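Local coordinates for lipopolysaccharide biosynthesis protein wbpB (Thermus thermophilus, PDB 3O9Z) that probably catalyses an NAD-dependent dehydrogenation in the biosynthesis of 2,3-diacetamido-2,3-dideoxy-D-mannuronic acid, at residues Leu76-Pro81 with Ala97-Glu102; Tyr127-Leu132 with Asp264-Val269; Leu200-His205 with Arg295-Ser300; Val211-Leu216 with Arg224-Ile229. All blocks are in the same frame, centred on the assembly; numbering follows the deposited sequence.

Contact 1: Leu76-Pro81 with Ala97-Glu102. With NAD (nicotinamide-adenine-dinucleotide), chain E.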
# COMPACT_ATOMS: atom_id res chain seq x y z
N LEU A 76 14.02 18.52 9.65
CA LEU A 76 13.37 17.30 9.14
C LEU A 76 14.49 16.29 8.89
O LEU A 76 15.28 16.51 7.97
CB LEU A 76 12.56 17.61 7.90
CG LEU A 76 11.75 16.40 7.41
CD1 LEU A 76 10.70 15.99 8.48
CD2 LEU A 76 11.11 16.76 6.14
N SER A 77 14.53 15.18 9.63
CA SER A 77 15.38 14.03 9.28
C SER A 77 14.65 13.13 8.30
O SER A 77 13.47 12.83 8.46
CB SER A 77 15.75 13.22 10.50
OG SER A 77 16.56 13.92 11.44
N ILE A 78 15.37 12.65 7.29
CA ILE A 78 14.71 12.03 6.15
C ILE A 78 15.34 10.65 5.93
O ILE A 78 16.49 10.52 5.52
CB ILE A 78 14.82 12.90 4.86
CG1 ILE A 78 13.99 14.18 5.08
CG2 ILE A 78 14.40 12.20 3.60
CD1 ILE A 78 14.31 15.30 4.04
N ALA A 79 14.54 9.62 6.21
CA ALA A 79 14.97 8.21 6.04
C ALA A 79 14.01 7.47 5.10
O ALA A 79 13.82 6.24 5.25
CB ALA A 79 15.09 7.55 7.39
N SER A 80 13.39 8.16 4.17
CA SER A 80 12.51 7.63 3.13
C SER A 80 13.31 7.07 1.95
O SER A 80 14.55 7.27 1.91
CB SER A 80 11.55 8.73 2.68
OG SER A 80 12.36 9.83 2.23
N PRO A 81 12.65 6.38 0.99
CA PRO A 81 13.33 5.93 -0.25
C PRO A 81 13.94 7.11 -1.01
O PRO A 81 13.51 8.27 -0.85
CB PRO A 81 12.20 5.31 -1.08
CG PRO A 81 11.24 4.76 0.01
CD PRO A 81 11.27 5.86 1.06
N ALA A 97 12.32 24.72 7.99
CA ALA A 97 13.20 23.83 8.74
C ALA A 97 14.40 23.47 7.83
O ALA A 97 14.32 23.56 6.59
CB ALA A 97 12.47 22.49 9.08
N ASN A 98 15.47 23.08 8.50
CA ASN A 98 16.65 22.53 7.81
C ASN A 98 16.30 21.07 7.55
O ASN A 98 15.31 20.54 8.07
CB ASN A 98 17.90 22.62 8.69
CG ASN A 98 18.50 24.05 8.74
OD1 ASN A 98 18.16 24.98 8.04
ND2 ASN A 98 19.53 24.17 9.52
N ALA A 99 17.13 20.42 6.73
CA ALA A 99 16.95 19.00 6.40
C ALA A 99 18.20 18.24 6.71
O ALA A 99 19.33 18.73 6.45
CB ALA A 99 16.59 18.87 4.94
N LEU A 100 18.02 17.02 7.19
CA LEU A 100 19.14 16.12 7.33
C LEU A 100 18.70 14.82 6.69
O LEU A 100 17.94 14.04 7.29
CB LEU A 100 19.55 15.85 8.77
CG LEU A 100 20.67 14.82 9.02
CD1 LEU A 100 21.87 14.98 8.04
CD2 LEU A 100 21.13 14.71 10.47
N SER A 101 19.20 14.60 5.50
CA SER A 101 18.72 13.47 4.70
C SER A 101 19.73 12.33 4.69
O SER A 101 20.93 12.53 4.64
CB SER A 101 18.53 13.92 3.27
OG SER A 101 18.02 12.91 2.44
N GLU A 102 19.19 11.11 4.75
CA GLU A 102 20.03 9.95 4.42
C GLU A 102 20.69 10.13 3.06
O GLU A 102 20.19 10.82 2.17
CB GLU A 102 19.20 8.66 4.46
CG GLU A 102 19.15 8.04 5.84
CD GLU A 102 20.49 7.51 6.32
OE1 GLU A 102 21.43 7.45 5.45
OE2 GLU A 102 20.62 7.10 7.49
PA NAD E . 13.32 0.68 4.17
O1A NAD E . 13.61 -0.26 5.28
O2A NAD E . 12.65 0.23 2.86
O5B NAD E . 12.44 1.76 4.91
C5B NAD E . 11.93 2.77 4.08
C4B NAD E . 10.76 3.46 4.82
O4B NAD E . 10.31 4.64 4.10
C3B NAD E . 9.54 2.50 4.84
O3B NAD E . 9.07 2.26 6.18
C2B NAD E . 8.50 3.17 3.93
O2B NAD E . 7.14 2.92 4.29
C1B NAD E . 8.88 4.65 4.22
N9A NAD E . 8.32 5.55 3.18
C8A NAD E . 7.88 5.37 1.91
N7A NAD E . 7.41 6.51 1.41
C5A NAD E . 7.46 7.45 2.40
C6A NAD E . 7.09 8.85 2.52
N6A NAD E . 6.49 9.49 1.47
N1A NAD E . 7.38 9.37 3.70
C2A NAD E . 7.95 8.82 4.77
N3A NAD E . 8.28 7.51 4.70
C4A NAD E . 8.06 6.88 3.54
O3 NAD E . 14.68 1.41 3.76
PN NAD E . 15.93 1.83 4.59
O1N NAD E . 17.02 0.77 4.39
O2N NAD E . 15.53 2.21 5.99
O5D NAD E . 16.52 3.06 3.75
C5D NAD E . 15.95 4.29 4.12
C4D NAD E . 16.94 5.37 3.61
O4D NAD E . 18.11 5.23 4.45
C3D NAD E . 17.38 5.25 2.15
O3D NAD E . 17.66 6.61 1.70
C2D NAD E . 18.73 4.53 2.30
O2D NAD E . 19.64 4.84 1.26
C1D NAD E . 19.29 4.97 3.66
N1N NAD E . 20.17 3.99 4.28
C2N NAD E . 21.34 4.37 4.75
C3N NAD E . 22.25 3.54 5.37
C7N NAD E . 23.54 4.14 5.76
O7N NAD E . 23.65 5.37 5.97
N7N NAD E . 24.50 3.26 6.00
C4N NAD E . 21.88 2.20 5.52
C5N NAD E . 20.61 1.84 5.09
C6N NAD E . 19.73 2.74 4.48
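Leu76 and Ile78 run beside Ala99 and Ser101 on neighbouring parallel strands of the Rossmann fold, the first and last members of a beta-alpha-beta unit whose crossover helix is 85-94. Backbone hydrogen bonds come first: Leu76 N to Asn98 O, Leu100 N to Leu76 O, Ile78 N to Leu100 O and Glu102 N to Ile78 O, all 2.9 Å long. The third is the most bent, with 143° at the hydrogen, and Leu100 O is also approached by Ser77 CA at 3.2 Å in a CA-H...O contact.

Apolar packing follows on the face that helix 85-94 covers. Ile78 sends CD1 along the strands to within 4.3 Å of Ala99 CB, while its CG2, anti to the backbone N, lies 3.9 Å from Ser101 OG. That hydroxyl donates to Glu102 O (3.0 Å) in the carbonyl plane, on a lone pair. On the other face, Leu100 and Ser77 meet Tyr270 of helix 266-274, whose OH is bonded to Ser77 OG.

The cofactor lies across the carboxyl ends of the strands, the classic dinucleotide position. Glu102 lays CG 3.3 Å from NAD O4D of the nicotinamide ribose, and the bend at chi2 (-67°) then turns its carboxylate toward the nicotinamide; OE2 is hydrogen-bonded to both His19 and His266. An alanine here would remove the carboxylate, and the two histidines would probably lose their common partner while a gap opened beside the ribose. At the adenosine end, Pro81 CD sits 3.4 Å from NAD O4B.

Contact 2: Tyr127-Leu132 with Asp264-Val269. With NAD (nicotinamide-adenine-dinucleotide), chain E.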
# COMPACT_ATOMS: atom_id res chain seq x y z
N TYR A 127 21.48 19.20 4.74
CA TYR A 127 22.58 18.32 5.09
C TYR A 127 22.32 16.83 4.90
O TYR A 127 21.19 16.46 4.65
CB TYR A 127 22.99 18.53 6.52
CG TYR A 127 23.38 19.97 6.79
CD1 TYR A 127 24.59 20.45 6.35
CD2 TYR A 127 22.52 20.85 7.43
CE1 TYR A 127 24.97 21.76 6.57
CE2 TYR A 127 22.90 22.18 7.68
CZ TYR A 127 24.14 22.61 7.24
OH TYR A 127 24.55 23.92 7.44
N THR A 128 23.39 16.03 4.89
CA THR A 128 23.24 14.61 4.56
C THR A 128 24.07 13.70 5.45
O THR A 128 25.06 14.07 6.09
CB THR A 128 23.45 14.37 3.05
OG1 THR A 128 23.05 13.05 2.63
CG2 THR A 128 24.91 14.57 2.71
N VAL A 129 23.63 12.44 5.55
CA VAL A 129 24.36 11.43 6.33
C VAL A 129 25.35 10.70 5.42
O VAL A 129 24.97 9.93 4.53
CB VAL A 129 23.38 10.39 6.94
CG1 VAL A 129 24.11 9.28 7.73
CG2 VAL A 129 22.37 11.10 7.81
N LEU A 130 26.63 10.97 5.65
CA LEU A 130 27.70 10.27 4.94
C LEU A 130 28.65 9.76 6.01
O LEU A 130 29.64 10.39 6.34
CB LEU A 130 28.45 11.22 3.98
CG LEU A 130 27.61 11.56 2.76
CD1 LEU A 130 28.03 12.89 2.09
CD2 LEU A 130 27.53 10.40 1.78
N GLN A 131 28.32 8.64 6.67
CA GLN A 131 29.10 8.29 7.84
C GLN A 131 30.53 7.90 7.56
O GLN A 131 31.31 7.86 8.49
CB GLN A 131 28.37 7.21 8.66
CG GLN A 131 28.45 5.81 8.09
CD GLN A 131 27.18 5.34 7.40
OE1 GLN A 131 26.82 4.15 7.51
NE2 GLN A 131 26.45 6.25 6.76
N LEU A 132 30.88 7.55 6.32
CA LEU A 132 32.30 7.27 6.09
C LEU A 132 33.19 8.49 6.37
O LEU A 132 34.37 8.34 6.73
CB LEU A 132 32.53 6.73 4.67
CG LEU A 132 31.94 5.35 4.38
CD1 LEU A 132 32.40 4.90 3.00
CD2 LEU A 132 32.37 4.39 5.45
N ASP A 264 27.78 2.15 13.31
CA ASP A 264 27.83 2.77 14.64
C ASP A 264 28.26 4.23 14.63
O ASP A 264 28.92 4.66 15.60
CB ASP A 264 28.86 2.02 15.48
CG ASP A 264 28.23 1.21 16.58
OD1 ASP A 264 28.12 1.74 17.71
OD2 ASP A 264 27.85 0.06 16.30
N LEU A 265 27.94 4.98 13.57
CA LEU A 265 28.34 6.40 13.37
C LEU A 265 27.24 7.45 13.09
O LEU A 265 27.52 8.62 12.81
CB LEU A 265 29.33 6.47 12.20
CG LEU A 265 30.62 5.72 12.41
CD1 LEU A 265 31.30 5.34 11.08
CD2 LEU A 265 31.56 6.54 13.28
N HIS A 266 25.96 7.08 13.12
CA HIS A 266 24.94 8.08 12.84
C HIS A 266 24.90 9.20 13.89
O HIS A 266 24.58 10.33 13.57
CB HIS A 266 23.56 7.42 12.71
CG HIS A 266 23.26 6.90 11.33
ND1 HIS A 266 24.09 6.00 10.69
CD2 HIS A 266 22.26 7.19 10.47
CE1 HIS A 266 23.58 5.72 9.50
NE2 HIS A 266 22.47 6.42 9.35
N THR A 267 25.17 8.84 15.14
CA THR A 267 25.04 9.88 16.17
C THR A 267 26.13 10.95 15.94
O THR A 267 25.86 12.15 15.99
CB THR A 267 25.17 9.26 17.56
OG1 THR A 267 24.02 8.42 17.79
CG2 THR A 267 25.26 10.36 18.62
N GLU A 268 27.32 10.49 15.56
CA GLU A 268 28.35 11.44 15.18
C GLU A 268 28.07 12.34 13.97
O GLU A 268 28.33 13.53 14.00
CB GLU A 268 29.69 10.71 15.04
CG GLU A 268 30.84 11.62 14.61
CD GLU A 268 31.23 12.63 15.66
OE1 GLU A 268 30.93 12.42 16.86
OE2 GLU A 268 31.89 13.61 15.24
N VAL A 269 27.44 11.84 12.89
CA VAL A 269 26.93 12.72 11.87
C VAL A 269 25.98 13.78 12.44
O VAL A 269 25.97 14.91 11.98
CB VAL A 269 26.28 11.86 10.75
CG1 VAL A 269 25.68 12.71 9.67
CG2 VAL A 269 27.37 10.94 10.18
PA NAD E . 13.32 0.68 4.17
O1A NAD E . 13.61 -0.26 5.28
O2A NAD E . 12.65 0.23 2.86
O5B NAD E . 12.44 1.76 4.91
C5B NAD E . 11.93 2.77 4.08
C4B NAD E . 10.76 3.46 4.82
O4B NAD E . 10.31 4.64 4.10
C3B NAD E . 9.54 2.50 4.84
O3B NAD E . 9.07 2.26 6.18
C2B NAD E . 8.50 3.17 3.93
O2B NAD E . 7.14 2.92 4.29
C1B NAD E . 8.88 4.65 4.22
N9A NAD E . 8.32 5.55 3.18
C8A NAD E . 7.88 5.37 1.91
N7A NAD E . 7.41 6.51 1.41
C5A NAD E . 7.46 7.45 2.40
C6A NAD E . 7.09 8.85 2.52
N6A NAD E . 6.49 9.49 1.47
N1A NAD E . 7.38 9.37 3.70
C2A NAD E . 7.95 8.82 4.77
N3A NAD E . 8.28 7.51 4.70
C4A NAD E . 8.06 6.88 3.54
O3 NAD E . 14.68 1.41 3.76
PN NAD E . 15.93 1.83 4.59
O1N NAD E . 17.02 0.77 4.39
O2N NAD E . 15.53 2.21 5.99
O5D NAD E . 16.52 3.06 3.75
C5D NAD E . 15.95 4.29 4.12
C4D NAD E . 16.94 5.37 3.61
O4D NAD E . 18.11 5.23 4.45
C3D NAD E . 17.38 5.25 2.15
O3D NAD E . 17.66 6.61 1.70
C2D NAD E . 18.73 4.53 2.30
O2D NAD E . 19.64 4.84 1.26
C1D NAD E . 19.29 4.97 3.66
N1N NAD E . 20.17 3.99 4.28
C2N NAD E . 21.34 4.37 4.75
C3N NAD E . 22.25 3.54 5.37
C7N NAD E . 23.54 4.14 5.76
O7N NAD E . 23.65 5.37 5.97
N7N NAD E . 24.50 3.26 6.00
C4N NAD E . 21.88 2.20 5.52
C5N NAD E . 20.61 1.84 5.09
C6N NAD E . 19.73 2.74 4.48
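Val129 and Gln131, at the carboxyl end of the last parallel strand of the Rossmann sheet, pack against Leu265, His266 and Val269 at the start of helix 266-274, with Leu265 at its N-cap position. The two segments are joined by packing alone, most deeply buried round Val129, His266 and Val269. There Val129 CG1 stands over one face of the His266 imidazole, 3.9 Å from the ring centroid in a CH-pi contact offset toward the rim. The Val129 and Val269 side chains cross at about a right angle, Val129 CG2 meeting Val269 CG1 at 4.1 Å. The ring's NE2 is bonded to Glu102, outside the two segments.

The more exposed side is that of Leu265, which is itself partly exposed and follows the exposed Asp264. Even so, its CB touches Gln131 CB at 3.7 Å, and CD1 lies 3.6 Å from Gln131 O. The amide of Gln131, by contrast, is buried: chi1 (76°) sets CG between the backbone N and the carbonyl carbon, and a second bend at chi2 turns the amide onto the nicotinamide carboxamide. Two nearly straight hydrogen bonds then fix both groups: Gln131 NE2 donates to NAD O7N at 3.0 Å, and NAD N7N donates to Gln131 OE1 at 2.9 Å.

Contact 3: Leu200-His205 with Arg295-Ser300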
# COMPACT_ATOMS: atom_id res chain seq x y z
N LEU A 200 37.58 13.40 -13.43
CA LEU A 200 37.85 13.87 -14.79
C LEU A 200 37.38 12.89 -15.85
O LEU A 200 37.05 13.28 -16.97
CB LEU A 200 39.37 14.08 -14.91
CG LEU A 200 40.03 14.91 -13.80
CD1 LEU A 200 41.52 15.05 -14.13
CD2 LEU A 200 39.39 16.30 -13.72
N HIS A 201 37.34 11.61 -15.52
CA HIS A 201 36.98 10.58 -16.48
C HIS A 201 36.32 9.45 -15.71
O HIS A 201 36.76 9.10 -14.63
CB HIS A 201 38.24 10.07 -17.21
CG HIS A 201 38.00 8.90 -18.11
ND1 HIS A 201 37.25 8.97 -19.26
CD2 HIS A 201 38.52 7.65 -18.09
CE1 HIS A 201 37.26 7.80 -19.88
NE2 HIS A 201 38.04 6.98 -19.19
N VAL A 202 35.22 8.93 -16.25
CA VAL A 202 34.53 7.81 -15.61
C VAL A 202 34.29 6.70 -16.62
O VAL A 202 33.95 6.98 -17.78
CB VAL A 202 33.12 8.26 -15.15
CG1 VAL A 202 32.38 7.06 -14.52
CG2 VAL A 202 33.25 9.35 -14.12
N GLU A 203 34.53 5.44 -16.23
CA GLU A 203 34.24 4.27 -17.08
C GLU A 203 33.44 3.25 -16.27
O GLU A 203 33.67 3.08 -15.08
CB GLU A 203 35.51 3.51 -17.51
CG GLU A 203 36.48 4.39 -18.23
CD GLU A 203 37.76 3.71 -18.64
OE1 GLU A 203 38.00 2.50 -18.43
OE2 GLU A 203 38.60 4.46 -19.16
N VAL A 204 32.56 2.51 -16.94
CA VAL A 204 31.90 1.38 -16.29
C VAL A 204 32.17 0.15 -17.14
O VAL A 204 32.05 0.22 -18.39
CB VAL A 204 30.42 1.65 -16.05
CG1 VAL A 204 29.68 1.92 -17.36
CG2 VAL A 204 29.78 0.45 -15.37
N HIS A 205 32.61 -0.94 -16.50
CA HIS A 205 33.07 -2.14 -17.18
C HIS A 205 32.12 -3.33 -17.04
O HIS A 205 32.18 -4.27 -17.83
CB HIS A 205 34.44 -2.56 -16.63
CG HIS A 205 35.48 -1.51 -16.75
ND1 HIS A 205 36.53 -1.40 -15.85
CD2 HIS A 205 35.64 -0.50 -17.64
CE1 HIS A 205 37.28 -0.37 -16.19
NE2 HIS A 205 36.77 0.19 -17.27
N ARG A 295 24.29 5.95 -14.42
CA ARG A 295 23.02 5.32 -14.84
C ARG A 295 22.88 5.09 -16.33
O ARG A 295 22.18 4.18 -16.77
CB ARG A 295 21.80 6.11 -14.35
CG ARG A 295 21.78 6.26 -12.86
CD ARG A 295 20.62 7.12 -12.31
NE ARG A 295 20.93 7.34 -10.93
CZ ARG A 295 20.91 8.52 -10.31
NH1 ARG A 295 20.44 9.61 -10.96
NH2 ARG A 295 21.32 8.63 -9.07
N THR A 296 23.52 5.94 -17.12
CA THR A 296 23.35 5.85 -18.56
C THR A 296 24.68 5.72 -19.28
O THR A 296 24.70 5.55 -20.50
CB THR A 296 22.63 7.09 -19.11
OG1 THR A 296 23.29 8.27 -18.65
CG2 THR A 296 21.16 7.10 -18.65
N LEU A 297 25.80 5.81 -18.56
CA LEU A 297 27.08 5.67 -19.26
C LEU A 297 27.16 4.29 -19.96
O LEU A 297 26.99 3.25 -19.34
CB LEU A 297 28.22 5.81 -18.25
CG LEU A 297 29.61 5.84 -18.88
CD1 LEU A 297 29.78 7.14 -19.69
CD2 LEU A 297 30.58 5.78 -17.70
N PRO A 298 27.49 4.28 -21.27
CA PRO A 298 27.69 2.99 -21.91
C PRO A 298 28.85 2.22 -21.33
O PRO A 298 29.87 2.82 -20.96
CB PRO A 298 27.96 3.35 -23.38
CG PRO A 298 27.34 4.72 -23.55
CD PRO A 298 27.57 5.41 -22.22
N LEU A 299 28.68 0.91 -21.27
CA LEU A 299 29.75 -0.03 -20.95
C LEU A 299 30.93 0.12 -21.89
O LEU A 299 30.79 0.33 -23.11
CB LEU A 299 29.26 -1.47 -20.97
CG LEU A 299 28.40 -1.91 -19.79
CD1 LEU A 299 27.69 -3.24 -20.11
CD2 LEU A 299 29.23 -2.09 -18.53
N SER A 300 32.12 0.06 -21.33
CA SER A 300 33.31 -0.01 -22.16
C SER A 300 34.23 -1.16 -21.77
O SER A 300 34.11 -1.73 -20.68
CB SER A 300 34.05 1.31 -22.07
OG SER A 300 34.52 1.56 -20.76
O HOH W 1 32.36 3.20 -19.81
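Val204 lies against Leu297 and Leu299 where the chain, after helix 281-294, passes as an irregular loop beside strand 199-207, the outermost strand at this end of the C-terminal domain's mixed sheet. The touching parts run 55° apart, and one direct backbone bond ties them: Ser300 N donates to Val204 O at 2.9 Å, nearly along the C=O axis.

The side chains are turned to fit this slanting approach. Val204 holds CG1 between its backbone N and carbonyl carbon (chi1 60°), which aims that methyl at the loop's carbonyls, 3.6 Å from Leu297 O. Its CG2, on the other branch, meets Leu299 CD2 at 4.1 Å. Leu297 leans obliquely over Val202, bringing its CD2 to 3.9 Å from Val202 CG1, and helix 281-294 adds Leu294 against both valines. Leu299 reaches across with CD2, which rests against the backbone of His205.

A polar row occupies the other side of the strand. Glu203 stands extended between two imidazoles, and each carboxylate oxygen uses its anti lone pair, in the plane of the ring it meets: OE2 takes His201 NE2 at 2.6 Å and OE1 takes His205 NE2 at 2.9 Å. Held in this way, His205 presents its edge to Ser300 OG, which lies in the ring plane. The charge of Glu203 probably polarises both rings. A single water completes the joint, accepting from Val204 N, donating to Pro298 O, and lying 2.9 Å from Ser300 OG.

Contact 4: Val211-Leu216 with Arg224-Ile229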
# COMPACT_ATOMS: atom_id res chain seq x y z
N VAL A 211 26.23 -6.55 -9.50
CA VAL A 211 27.65 -6.14 -9.61
C VAL A 211 27.74 -4.92 -10.50
O VAL A 211 27.13 -4.87 -11.59
CB VAL A 211 28.48 -7.20 -10.33
CG1 VAL A 211 29.90 -6.67 -10.65
CG2 VAL A 211 28.55 -8.50 -9.47
N ASN A 212 28.50 -3.92 -10.07
CA ASN A 212 28.97 -2.85 -10.96
C ASN A 212 30.48 -2.73 -10.75
O ASN A 212 30.94 -2.82 -9.61
CB ASN A 212 28.35 -1.50 -10.63
CG ASN A 212 26.88 -1.34 -11.11
OD1 ASN A 212 26.16 -2.26 -11.55
ND2 ASN A 212 26.46 -0.09 -11.08
N ALA A 213 31.24 -2.50 -11.81
CA ALA A 213 32.66 -2.26 -11.66
C ALA A 213 33.09 -1.25 -12.69
O ALA A 213 32.46 -1.12 -13.76
CB ALA A 213 33.44 -3.55 -11.92
N GLY A 214 34.17 -0.54 -12.42
CA GLY A 214 34.64 0.44 -13.40
C GLY A 214 35.94 1.09 -12.97
O GLY A 214 36.72 0.53 -12.19
N TYR A 215 36.18 2.27 -13.52
CA TYR A 215 37.42 3.03 -13.30
C TYR A 215 37.08 4.50 -13.21
O TYR A 215 36.16 4.98 -13.91
CB TYR A 215 38.34 2.78 -14.50
CG TYR A 215 39.64 3.57 -14.52
CD1 TYR A 215 40.71 3.15 -13.72
CD2 TYR A 215 39.75 4.73 -15.27
CE1 TYR A 215 41.88 3.86 -13.71
CE2 TYR A 215 40.96 5.45 -15.26
CZ TYR A 215 41.98 4.98 -14.48
OH TYR A 215 43.17 5.71 -14.53
N LEU A 216 37.78 5.26 -12.37
CA LEU A 216 37.67 6.70 -12.32
C LEU A 216 39.06 7.28 -12.44
O LEU A 216 39.98 6.80 -11.80
CB LEU A 216 37.14 7.21 -10.98
CG LEU A 216 35.83 6.55 -10.53
CD1 LEU A 216 35.59 6.74 -9.03
CD2 LEU A 216 34.70 7.25 -11.32
N ARG A 224 40.41 1.89 -9.51
CA ARG A 224 39.66 0.76 -10.08
C ARG A 224 38.68 0.36 -9.00
O ARG A 224 39.10 0.16 -7.84
CB ARG A 224 40.61 -0.39 -10.40
CG ARG A 224 41.61 -0.01 -11.50
CD ARG A 224 42.56 -1.16 -11.78
NE ARG A 224 43.57 -1.29 -10.74
CZ ARG A 224 44.29 -2.40 -10.57
NH1 ARG A 224 45.24 -2.47 -9.63
NH2 ARG A 224 43.96 -3.48 -11.28
N TRP A 225 37.39 0.25 -9.31
CA TRP A 225 36.37 -0.02 -8.30
C TRP A 225 35.49 -1.21 -8.65
O TRP A 225 35.26 -1.50 -9.82
CB TRP A 225 35.55 1.24 -7.98
CG TRP A 225 34.84 1.86 -9.17
CD1 TRP A 225 35.31 2.88 -9.98
CD2 TRP A 225 33.55 1.52 -9.66
NE1 TRP A 225 34.37 3.20 -10.94
CE2 TRP A 225 33.28 2.39 -10.75
CE3 TRP A 225 32.56 0.62 -9.23
CZ2 TRP A 225 32.09 2.35 -11.48
CZ3 TRP A 225 31.38 0.60 -9.98
CH2 TRP A 225 31.15 1.43 -11.08
N PHE A 226 35.01 -1.89 -7.61
CA PHE A 226 34.12 -3.02 -7.74
C PHE A 226 33.12 -2.94 -6.61
O PHE A 226 33.52 -2.76 -5.45
CB PHE A 226 34.93 -4.32 -7.66
CG PHE A 226 34.10 -5.56 -7.78
CD1 PHE A 226 33.98 -6.18 -9.01
CD2 PHE A 226 33.44 -6.08 -6.67
CE1 PHE A 226 33.22 -7.33 -9.14
CE2 PHE A 226 32.66 -7.24 -6.79
CZ PHE A 226 32.53 -7.85 -8.06
N LEU A 227 31.85 -3.05 -6.99
CA LEU A 227 30.72 -2.97 -6.05
C LEU A 227 29.84 -4.22 -6.24
O LEU A 227 29.43 -4.52 -7.37
CB LEU A 227 29.93 -1.70 -6.42
CG LEU A 227 28.55 -1.62 -5.77
CD1 LEU A 227 28.61 -1.56 -4.24
CD2 LEU A 227 27.86 -0.38 -6.39
N SER A 228 29.49 -4.91 -5.15
CA SER A 228 28.52 -5.97 -5.29
C SER A 228 27.71 -6.15 -4.01
O SER A 228 28.18 -5.85 -2.89
CB SER A 228 29.19 -7.30 -5.61
OG SER A 228 28.23 -8.35 -5.86
N ILE A 229 26.48 -6.60 -4.23
CA ILE A 229 25.61 -7.06 -3.14
C ILE A 229 25.51 -8.57 -3.09
O ILE A 229 24.67 -9.11 -2.35
CB ILE A 229 24.22 -6.38 -3.15
CG1 ILE A 229 23.61 -6.58 -4.53
CG2 ILE A 229 24.37 -4.88 -2.79
CD1 ILE A 229 22.10 -6.21 -4.66
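Strands 211-216 and 224-228 form a beta hairpin at 173°, zipped by two hydrogen-bonded pairs, Asn212 with Leu227 and Gly214 with Trp225, in which each residue both donates and accepts, the shortest bond, Leu227 N to Asn212 O at 2.8 Å, having its donor almost in line with the C=O.

On the Trp225 side the indole dominates. With chi1 at 58°, CG stands between the backbone N and the carbonyl carbon, and the ring folds flat over the partner strand. Gly214 fits beneath it, CA 3.8 Å from the centroid of the five-membered ring in a CH-pi contact; any CB at Gly214 would collide with CZ2. Asn212 CB comes in the ring plane at the far edge, 3.7 Å from CZ3, while Leu216 crosses at about a right angle near NE1. Phe189 meets the indole edge-to-face. An alanine in place of Trp225 would probably leave Gly214 uncovered and a gap between Leu216 and Asn212. Leu227, further along this face, packs on Tyr158, a 2-oxoglutarate-binding residue.

The opposite face carries Phe226, whose ring is also met edge-to-face by Phe310 and touches Ala213 CB through CD1 at 4.0 Å. Arg224 passes its CG along the Tyr215 ring edge, and Val211 CG1 closes the row 3.7 Å from Phe226 CE1.

The four contacts fall into two pairs, one at the cofactor and one in the C-terminal domain. Contacts 1 and 2, centres 12 Å apart, share the Rossmann sheet through neighbouring strands 98-101 and 126-128, and both touch NAD. Contacts 3 and 4, centres 11 Å apart, share the other mixed sheet, where strand 199-207 borders strand 211-218. Contact 1 closes first along the chain; 264-269 follows the hairpin of contact 4 in sequence, and 295-300 comes last, so that contacts 2 and 3 interlace. The chain thus leaves the Rossmann domain, builds the second sheet and comes back to the cofactor side before passing beside that sheet again, with centres of contacts 1 and 3 about 30 Å apart.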